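Local coordinates for ThermoDBP-single stranded DNA binding protein (Thermoproteus tenax, PDB 3TEK) that binds single-stranded DNA, probably in place of the canonical single-stranded DNA-binding protein in the Thermoproteales, at residues A[22-26]-A[123-127]; A[52-57]-A[89-93]. All blocks are in the same frame, centred on the assembly; numbering follows the deposited sequence.

Contact 1: A[22-26]-A[123-127]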
loop_
_atom_site.group_PDB
_atom_site.type_symbol
_atom_site.label_atom_id
_atom_site.label_comp_id
_atom_site.label_asym_id
_atom_site.label_seq_id
_atom_site.Cartn_x
_atom_site.Cartn_y
_atom_site.Cartn_z
ATOM N N GLU A 22 -24.527 -1.244 8.648
ATOM C CA GLU A 22 -24.858 -1.940 7.400
ATOM C C GLU A 22 -23.743 -1.888 6.365
ATOM O O GLU A 22 -23.879 -2.437 5.283
ATOM C CB GLU A 22 -26.154 -1.383 6.812
ATOM C CG GLU A 22 -27.344 -1.645 7.715
ATOM C CD GLU A 22 -28.687 -1.503 7.024
ATOM O OE1 GLU A 22 -28.736 -1.120 5.835
ATOM O OE2 GLU A 22 -29.704 -1.789 7.685
ATOM N N LYS A 23 -22.638 -1.239 6.710
ATOM C CA LYS A 23 -21.579 -1.013 5.754
ATOM C C LYS A 23 -20.529 -2.117 5.877
ATOM O O LYS A 23 -20.190 -2.552 6.970
ATOM C CB LYS A 23 -20.944 0.370 5.953
ATOM C CG LYS A 23 -21.945 1.561 6.115
ATOM C CD LYS A 23 -22.455 2.160 4.760
ATOM C CE LYS A 23 -23.245 3.494 4.932
ATOM N NZ LYS A 23 -24.433 3.338 5.812
ATOM N N LYS A 24 -20.044 -2.597 4.748
ATOM C CA LYS A 24 -18.947 -3.524 4.738
ATOM C C LYS A 24 -17.696 -2.755 4.316
ATOM O O LYS A 24 -17.717 -2.042 3.329
ATOM C CB LYS A 24 -19.215 -4.635 3.746
ATOM C CG LYS A 24 -20.397 -5.478 4.092
ATOM C CD LYS A 24 -20.031 -6.537 5.113
ATOM C CE LYS A 24 -21.114 -7.643 5.196
ATOM N NZ LYS A 24 -22.103 -7.327 6.252
ATOM N N LEU A 25 -16.617 -2.895 5.066
ATOM C CA LEU A 25 -15.330 -2.329 4.674
ATOM C C LEU A 25 -14.354 -3.466 4.397
ATOM O O LEU A 25 -14.582 -4.601 4.813
ATOM C CB LEU A 25 -14.793 -1.380 5.744
ATOM C CG LEU A 25 -15.770 -0.221 6.022
ATOM C CD1 LEU A 25 -16.417 -0.429 7.336
ATOM C CD2 LEU A 25 -15.044 1.116 6.041
ATOM N N VAL A 26 -13.266 -3.135 3.717
ATOM C CA VAL A 26 -12.261 -4.116 3.360
ATOM C C VAL A 26 -10.985 -3.815 4.114
ATOM O O VAL A 26 -10.364 -2.764 3.912
ATOM C CB VAL A 26 -11.999 -4.146 1.843
ATOM C CG1 VAL A 26 -11.055 -5.313 1.488
ATOM C CG2 VAL A 26 -13.336 -4.279 1.050
ATOM N N VAL A 123 -7.626 0.060 5.530
ATOM C CA VAL A 123 -9.090 -0.203 5.492
ATOM C C VAL A 123 -9.688 0.657 4.363
ATOM O O VAL A 123 -9.523 1.882 4.339
ATOM C CB VAL A 123 -9.775 0.122 6.846
ATOM C CG1 VAL A 123 -11.345 -0.054 6.779
ATOM C CG2 VAL A 123 -9.216 -0.764 7.956
ATOM N N LEU A 124 -10.317 0.011 3.400
ATOM C CA LEU A 124 -10.969 0.721 2.313
ATOM C C LEU A 124 -12.454 0.764 2.585
ATOM O O LEU A 124 -13.067 -0.279 2.796
ATOM C CB LEU A 124 -10.720 0.036 0.979
ATOM C CG LEU A 124 -11.542 0.510 -0.249
ATOM C CD1 LEU A 124 -11.162 1.925 -0.675
ATOM C CD2 LEU A 124 -11.358 -0.464 -1.394
ATOM N N ASP A 125 -13.034 1.962 2.524
ATOM C CA ASP A 125 -14.496 2.099 2.477
ATOM C C ASP A 125 -14.914 2.021 1.002
ATOM O O ASP A 125 -14.688 2.962 0.254
ATOM C CB ASP A 125 -14.933 3.445 3.107
ATOM C CG ASP A 125 -16.445 3.609 3.155
ATOM O OD1 ASP A 125 -17.164 3.013 2.309
ATOM O OD2 ASP A 125 -16.933 4.348 4.029
ATOM N N PRO A 126 -15.500 0.889 0.566
ATOM C CA PRO A 126 -15.808 0.778 -0.856
ATOM C C PRO A 126 -16.928 1.727 -1.314
ATOM O O PRO A 126 -17.081 1.944 -2.518
ATOM C CB PRO A 126 -16.203 -0.700 -1.019
ATOM C CG PRO A 126 -16.812 -1.053 0.284
ATOM C CD PRO A 126 -16.033 -0.253 1.332
ATOM N N ASP A 127 -17.711 2.267 -0.377
ATOM C CA ASP A 127 -18.771 3.245 -0.720
ATOM C C ASP A 127 -18.195 4.571 -1.182
ATOM O O ASP A 127 -18.602 5.115 -2.203
ATOM C CB ASP A 127 -19.704 3.491 0.468
ATOM C CG ASP A 127 -20.444 2.244 0.876
ATOM O OD1 ASP A 127 -21.155 1.699 0.000
ATOM O OD2 ASP A 127 -20.311 1.807 2.045
HETATM O O HOH W 1 -20.241 -1.279 1.964
#
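K23 reaches D127 where two neighbouring strands of the four-stranded antiparallel sheet, 23-31 and 116-124, part company: they are paired at V26 and L124, and the chain beyond L124 veers off into a turn. The K23 and D127 side chains cross at about a right angle, and K23, bent at chi2, touches the carboxylate through a methylene, CD to OD2 3.5 Å. NZ stays 5.8 Å from D127 OD2, so any attraction between the charges is probably modest. At K24 the backbone does the work. Its N gives a hydrogen bond to a water, which passes one on to D127 OD2 and so fills the widening gap between the chains, while the K24 carbonyl O sits 3.2 Å from P126 CD, against the proline ring. The ammonium group of K24 turns instead to T19 on the edge strand 13-20. L25 packs on the same side of the sheet as V123, its CB 3.8 Å from V123 CG1. With CG anti to the carbonyl carbon (chi1 -59°), L25 carries CD2 over the start of the turn, 3.7 Å from D125 CB, the two side chains meeting at a slant. V26 and L124 form a hydrogen-bonded antiparallel pair: V26 N to L124 O is 3.0 Å and nearly straight, and L124 N returns a bond of 2.8 Å to V26 O. Both side chains point to the helical side, where helix 52-68 covers them. R78 of helix 71-79 binds the carbonyls of P126 and D127, holding the turn from outside. Inside it, D125 closes an Asx turn, its OD1 taking the backbone N-H of D127 at 2.8 Å, nearly in line with the C-O bond.

Contact 2: A[52-57]-A[89-93]; sequences FFKLLF and SRELF
Helices 52-57 and 89-93 run at 122° to one another with their axes 11.1 Å apart at closest approach, a spacing bridged by large side chains and no hydrogen bond. F93 packs against two phenylalanines, F53 over a face of its ring and F52 at its edge. The F93 edge is turned to the face of F52 in an edge-to-face pair, centroids 5.2 Å apart and planes at 64°, with CD1 lying over the rim of the F52 ring rather than its centre. F93 CB adds an off-centre CH-pi contact to the same ring. F53 meets F93 from another side: its CZ is 3.5 Å from F93 CG, the two planes inclined by 37°. The three rings make an aromatic cluster within the helical layer that packs on one side of the antiparallel sheet, and W30 of strand 23-31 extends it by an edge-to-face contact with F52. R90 starts out away from the other helix, but a bend at chi2 folds its chain back, so that F53 CZ sits over one guanidinium face, 3.7 Å from R90 CZ, with the ring and guanidinium planes oblique to each other. On the sheet side of the cluster L92 CG meets the edge of the F52 ring, and its CD2 is 3.8 Å from L56 CD1; L122 of strand 116-124 touches both leucines. Closer to F57, L56 CD2 rests on S89 CB at 3.7 Å. The hydroxyl of this buried serine is hydrogen-bonded to the carbonyl O of R86, one turn back in its own helix, while S89 OG lies 4.3 Å from F57 CE1 at the ring's edge.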
loop_
_atom_site.group_PDB
_atom_site.type_symbol
_atom_site.label_atom_id
_atom_site.label_comp_id
_atom_site.label_asym_id
_atom_site.label_seq_id
_atom_site.Cartn_x
_atom_site.Cartn_y
_atom_site.Cartn_z
ATOM N N PHE A 52 4.711 2.321 -6.460
ATOM C CA PHE A 52 3.763 2.346 -5.357
ATOM C C PHE A 52 2.312 2.249 -5.803
ATOM O O PHE A 52 1.556 1.425 -5.293
ATOM C CB PHE A 52 3.924 3.617 -4.546
ATOM C CG PHE A 52 2.967 3.712 -3.404
ATOM C CD1 PHE A 52 3.292 3.180 -2.162
ATOM C CD2 PHE A 52 1.730 4.306 -3.562
ATOM C CE1 PHE A 52 2.409 3.273 -1.096
ATOM C CE2 PHE A 52 0.841 4.384 -2.502
ATOM C CZ PHE A 52 1.181 3.861 -1.272
ATOM N N PHE A 53 1.944 3.109 -6.742
ATOM C CA PHE A 53 0.545 3.286 -7.134
ATOM C C PHE A 53 -0.027 2.100 -7.888
ATOM O O PHE A 53 -1.176 1.690 -7.668
ATOM C CB PHE A 53 0.405 4.595 -7.917
ATOM C CG PHE A 53 0.579 5.806 -7.042
ATOM C CD1 PHE A 53 -0.402 6.141 -6.121
ATOM C CD2 PHE A 53 1.734 6.553 -7.075
ATOM C CE1 PHE A 53 -0.249 7.245 -5.285
ATOM C CE2 PHE A 53 1.900 7.658 -6.234
ATOM C CZ PHE A 53 0.925 7.985 -5.334
ATOM N N LYS A 54 0.812 1.534 -8.746
ATOM C CA LYS A 54 0.514 0.320 -9.477
ATOM C C LYS A 54 0.326 -0.845 -8.523
ATOM O O LYS A 54 -0.605 -1.644 -8.672
ATOM C CB LYS A 54 1.661 0.012 -10.442
ATOM C CG LYS A 54 1.309 -0.947 -11.550
ATOM C CD LYS A 54 2.517 -1.183 -12.534
ATOM C CE LYS A 54 3.083 0.123 -13.122
ATOM N NZ LYS A 54 2.298 0.728 -14.258
ATOM N N LEU A 55 1.220 -0.940 -7.533
ATOM C CA LEU A 55 1.120 -1.989 -6.528
ATOM C C LEU A 55 -0.160 -1.792 -5.695
ATOM O O LEU A 55 -0.918 -2.735 -5.466
ATOM C CB LEU A 55 2.378 -2.022 -5.641
ATOM C CG LEU A 55 3.705 -2.320 -6.414
ATOM C CD1 LEU A 55 4.936 -2.118 -5.527
ATOM C CD2 LEU A 55 3.726 -3.708 -7.069
ATOM N N LEU A 56 -0.402 -0.556 -5.270
ATOM C CA LEU A 56 -1.536 -0.279 -4.397
ATOM C C LEU A 56 -2.863 -0.603 -5.111
ATOM O O LEU A 56 -3.778 -1.187 -4.536
ATOM C CB LEU A 56 -1.517 1.186 -3.955
ATOM C CG LEU A 56 -2.720 1.691 -3.193
ATOM C CD1 LEU A 56 -2.717 1.055 -1.834
ATOM C CD2 LEU A 56 -2.672 3.177 -3.033
ATOM N N PHE A 57 -2.934 -0.211 -6.369
ATOM C CA PHE A 57 -4.143 -0.357 -7.170
ATOM C C PHE A 57 -4.485 -1.801 -7.447
ATOM O O PHE A 57 -5.650 -2.177 -7.412
ATOM C CB PHE A 57 -4.016 0.425 -8.473
ATOM C CG PHE A 57 -4.319 1.907 -8.322
ATOM C CD1 PHE A 57 -3.912 2.616 -7.198
ATOM C CD2 PHE A 57 -5.012 2.592 -9.312
ATOM C CE1 PHE A 57 -4.184 3.977 -7.046
ATOM C CE2 PHE A 57 -5.291 3.979 -9.168
ATOM C CZ PHE A 57 -4.860 4.659 -8.020
ATOM N N SER A 89 -5.255 7.796 -1.566
ATOM C CA SER A 89 -4.097 7.049 -2.036
ATOM C C SER A 89 -2.833 7.929 -2.048
ATOM O O SER A 89 -1.745 7.483 -1.656
ATOM C CB SER A 89 -4.392 6.388 -3.396
ATOM O OG SER A 89 -4.415 7.380 -4.396
ATOM N N ARG A 90 -2.974 9.198 -2.417
ATOM C CA ARG A 90 -1.845 10.128 -2.315
ATOM C C ARG A 90 -1.411 10.380 -0.883
ATOM O O ARG A 90 -0.234 10.569 -0.644
ATOM C CB ARG A 90 -2.152 11.471 -2.979
ATOM C CG ARG A 90 -2.038 11.415 -4.478
ATOM C CD ARG A 90 -0.482 11.537 -4.833
ATOM N NE ARG A 90 -0.151 11.314 -6.242
ATOM C CZ ARG A 90 1.088 11.354 -6.747
ATOM N NH1 ARG A 90 2.150 11.613 -5.980
ATOM N NH2 ARG A 90 1.269 11.135 -8.039
ATOM N N GLU A 91 -2.372 10.407 0.046
ATOM C CA GLU A 91 -2.071 10.661 1.459
ATOM C C GLU A 91 -1.333 9.475 2.047
ATOM O O GLU A 91 -0.430 9.642 2.848
ATOM C CB GLU A 91 -3.361 10.956 2.253
ATOM C CG GLU A 91 -3.916 12.367 2.007
ATOM C CD GLU A 91 -5.274 12.599 2.633
ATOM O OE1 GLU A 91 -5.661 11.789 3.481
ATOM O OE2 GLU A 91 -5.966 13.599 2.295
ATOM N N LEU A 92 -1.722 8.269 1.627
ATOM C CA LEU A 92 -0.987 7.049 1.968
ATOM C C LEU A 92 0.455 7.046 1.445
ATOM O O LEU A 92 1.390 6.657 2.162
ATOM C CB LEU A 92 -1.727 5.826 1.415
ATOM C CG LEU A 92 -1.073 4.479 1.654
ATOM C CD1 LEU A 92 -0.781 4.248 3.145
ATOM C CD2 LEU A 92 -1.993 3.371 1.038
ATOM N N PHE A 93 0.618 7.449 0.190
ATOM C CA PHE A 93 1.926 7.472 -0.448
ATOM C C PHE A 93 2.854 8.442 0.296
ATOM O O PHE A 93 3.990 8.101 0.633
ATOM C CB PHE A 93 1.767 7.879 -1.911
ATOM C CG PHE A 93 3.073 8.155 -2.634
ATOM C CD1 PHE A 93 3.861 7.116 -3.110
ATOM C CD2 PHE A 93 3.476 9.468 -2.890
ATOM C CE1 PHE A 93 5.063 7.379 -3.829
ATOM C CE2 PHE A 93 4.651 9.735 -3.603
ATOM C CZ PHE A 93 5.438 8.685 -4.063
#

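From the N terminus the chain makes the edge strand 13-20, turns, and enters strand 23-31 at the first half of contact 1. It then leaves the sheet for the helices. Segment 52-57 opens helix 52-68, and after helix 71-79 the long helix 83-108 returns past it, so contact 2 closes a largely helical loop. Strand 116-124 follows and completes contact 1, whose wider loop encloses that of contact 2 without crossing it. Contact 1 joins the two central strands at one end of the sheet; contact 2 ties two helices of the covering layer together. Their centres are 18 Å apart, and helix 52-68 links them, packing on V26 and L124 further along its length.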